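Local coordinates for putative NAD(P)H-flavin oxidoreductase (Streptococcus pyogenes serotype M1, PDB 2HAY), which binds flavin mononucleotide as a member of the nitroreductase family and probably uses NADH or NADPH in flavin-dependent redox reactions, at residues Met131-Asn136 against Phe141-Lys146. Numbering follows the deposited sequence.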
loop_
_atom_site.group_PDB
_atom_site.type_symbol
_atom_site.label_atom_id
_atom_site.label_comp_id
_atom_site.label_asym_id
_atom_site.label_seq_id
_atom_site.Cartn_x
_atom_site.Cartn_y
_atom_site.Cartn_z
HETATM N N MSE B 131 1.908 13.879 11.544
HETATM C CA MSE B 131 1.738 13.795 10.081
HETATM C C MSE B 131 1.485 15.147 9.404
HETATM O O MSE B 131 1.493 15.228 8.175
HETATM C CB MSE B 131 0.599 12.834 9.729
HETATM C CG MSE B 131 0.883 11.365 10.065
HETATM SE SE MSE B 131 0.491 10.168 8.561
HETATM C CE MSE B 131 1.953 10.907 7.538
ATOM N N ASP B 132 1.253 16.193 10.207
ATOM C CA ASP B 132 1.060 17.563 9.698
ATOM C C ASP B 132 0.001 17.636 8.579
ATOM O O ASP B 132 0.299 18.032 7.448
ATOM C CB ASP B 132 2.417 18.139 9.237
ATOM C CG ASP B 132 2.353 19.633 8.889
ATOM O OD1 ASP B 132 1.579 20.383 9.527
ATOM O OD2 ASP B 132 3.101 20.050 7.977
HETATM N N MSE B 133 -1.236 17.233 8.887
HETATM C CA MSE B 133 -2.268 17.112 7.863
HETATM C C MSE B 133 -3.700 17.457 8.331
HETATM O O MSE B 133 -4.593 17.512 7.526
HETATM C CB MSE B 133 -2.240 15.699 7.241
HETATM C CG MSE B 133 -2.531 14.593 8.253
HETATM SE SE MSE B 133 -2.600 12.815 7.435
HETATM C CE MSE B 133 -3.254 11.834 8.934
ATOM N N ALA B 134 -3.910 17.665 9.625
ATOM C CA ALA B 134 -5.230 17.978 10.152
ATOM C C ALA B 134 -5.979 19.015 9.317
ATOM O O ALA B 134 -7.186 18.910 9.170
ATOM C CB ALA B 134 -5.126 18.473 11.594
ATOM N N ASP B 135 -5.271 20.022 8.795
ATOM C CA ASP B 135 -5.962 21.168 8.184
ATOM C C ASP B 135 -5.721 21.250 6.681
ATOM O O ASP B 135 -5.847 22.306 6.059
ATOM C CB ASP B 135 -5.597 22.463 8.907
ATOM C CG ASP B 135 -6.300 22.590 10.247
ATOM O OD1 ASP B 135 -7.426 22.051 10.414
ATOM O OD2 ASP B 135 -5.740 23.247 11.134
ATOM N N ASN B 136 -5.408 20.094 6.115
ATOM C CA ASN B 136 -4.947 19.980 4.753
ATOM C C ASN B 136 -5.693 18.850 4.042
ATOM O O ASN B 136 -5.204 17.730 3.995
ATOM C CB ASN B 136 -3.442 19.683 4.788
ATOM C CG ASN B 136 -2.813 19.686 3.421
ATOM O OD1 ASN B 136 -3.472 19.459 2.416
ATOM N ND2 ASN B 136 -1.522 19.945 3.379
ATOM N N PHE B 141 -6.745 13.139 2.331
ATOM C CA PHE B 141 -7.199 12.216 1.315
ATOM C C PHE B 141 -6.076 11.283 0.928
ATOM O O PHE B 141 -6.291 10.062 0.784
ATOM C CB PHE B 141 -7.751 12.940 0.063
ATOM C CG PHE B 141 -8.088 11.987 -1.038
ATOM C CD1 PHE B 141 -9.247 11.192 -0.951
ATOM C CD2 PHE B 141 -7.202 11.790 -2.102
ATOM C CE1 PHE B 141 -9.535 10.258 -1.897
ATOM C CE2 PHE B 141 -7.492 10.835 -3.094
ATOM C CZ PHE B 141 -8.673 10.074 -2.993
ATOM N N ASP B 142 -4.880 11.846 0.723
ATOM C CA ASP B 142 -3.727 11.042 0.315
ATOM C C ASP B 142 -3.386 10.044 1.426
ATOM O O ASP B 142 -2.985 8.916 1.152
ATOM C CB ASP B 142 -2.545 11.934 -0.080
ATOM C CG ASP B 142 -2.635 12.424 -1.532
ATOM O OD1 ASP B 142 -3.282 11.758 -2.368
ATOM O OD2 ASP B 142 -2.029 13.459 -1.869
ATOM N N TRP B 143 -3.639 10.426 2.679
ATOM C CA TRP B 143 -3.484 9.500 3.776
ATOM C C TRP B 143 -4.438 8.305 3.755
ATOM O O TRP B 143 -4.000 7.155 3.935
ATOM C CB TRP B 143 -3.576 10.248 5.095
ATOM C CG TRP B 143 -3.562 9.382 6.300
ATOM C CD1 TRP B 143 -2.528 8.597 6.748
ATOM C CD2 TRP B 143 -4.634 9.215 7.243
ATOM N NE1 TRP B 143 -2.879 7.976 7.927
ATOM C CE2 TRP B 143 -4.166 8.328 8.254
ATOM C CE3 TRP B 143 -5.931 9.745 7.344
ATOM C CZ2 TRP B 143 -4.964 7.936 9.353
ATOM C CZ3 TRP B 143 -6.725 9.362 8.437
ATOM C CH2 TRP B 143 -6.231 8.457 9.428
ATOM N N THR B 144 -5.732 8.534 3.539
ATOM C CA THR B 144 -6.625 7.386 3.362
ATOM C C THR B 144 -6.328 6.597 2.090
ATOM O O THR B 144 -6.433 5.343 2.080
ATOM C CB THR B 144 -8.128 7.770 3.424
ATOM O OG1 THR B 144 -8.400 8.741 2.405
ATOM C CG2 THR B 144 -8.447 8.376 4.776
ATOM N N ALA B 145 -5.978 7.321 1.013
ATOM C CA ALA B 145 -5.574 6.675 -0.236
ATOM C C ALA B 145 -4.376 5.730 -0.002
ATOM O O ALA B 145 -4.357 4.604 -0.549
ATOM C CB ALA B 145 -5.298 7.695 -1.340
ATOM N N LYS B 146 -3.421 6.135 0.849
ATOM C CA LYS B 146 -2.278 5.255 1.197
ATOM C C LYS B 146 -2.737 3.930 1.747
ATOM O O LYS B 146 -2.172 2.883 1.385
ATOM C CB LYS B 146 -1.346 5.880 2.216
ATOM C CG LYS B 146 -0.482 7.014 1.691
ATOM C CD LYS B 146 0.282 7.686 2.802
ATOM C CE LYS B 146 1.019 8.887 2.262
ATOM N NZ LYS B 146 1.740 9.619 3.348
#
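Met133 and Trp143 come closest in backbone, CA to CA 8.7 Å, where the loop linking helices 116-130 and 137-162 folds back on the first turns of the latter; a type I turn from Met133 to Asn136, closed by Asn136 N to Met133 O, ends at the N-cap, where Asn136 OD1 takes the Ala139 N-H. Met133, a selenomethionine, reaches out with an extended chain beyond CG (chi2 177°) and lays its methyl over one face of the Trp143 indole. Met133 CE stands 3.4 Å from Trp143 CD2, 17° off the normal of the five-membered ring: a CH-pi contact. Met133 SE lies oblique to that ring, 3.6 Å from Trp143 CB, a Met-aromatic contact. Selenomethionine Met131, its chain bent at chi2 and chi3, brings SE obliquely to the same ring, 3.9 Å from Trp143 CD1, a second Met-aromatic contact. The polar ends turn to the second subunit: Trp143 NE1 hydrogen-bonds Glu170, an FMN-binding residue, and Lys146 NZ forms a salt bridge with Asp142, both of that subunit. Loop and helix thus meet through dispersion and CH-pi attraction, while the buried indole N-H, satisfied across the dimer interface, probably couples this packing to the flavin site, the Trp143 side chain lying about 6 Å from a bound FMN.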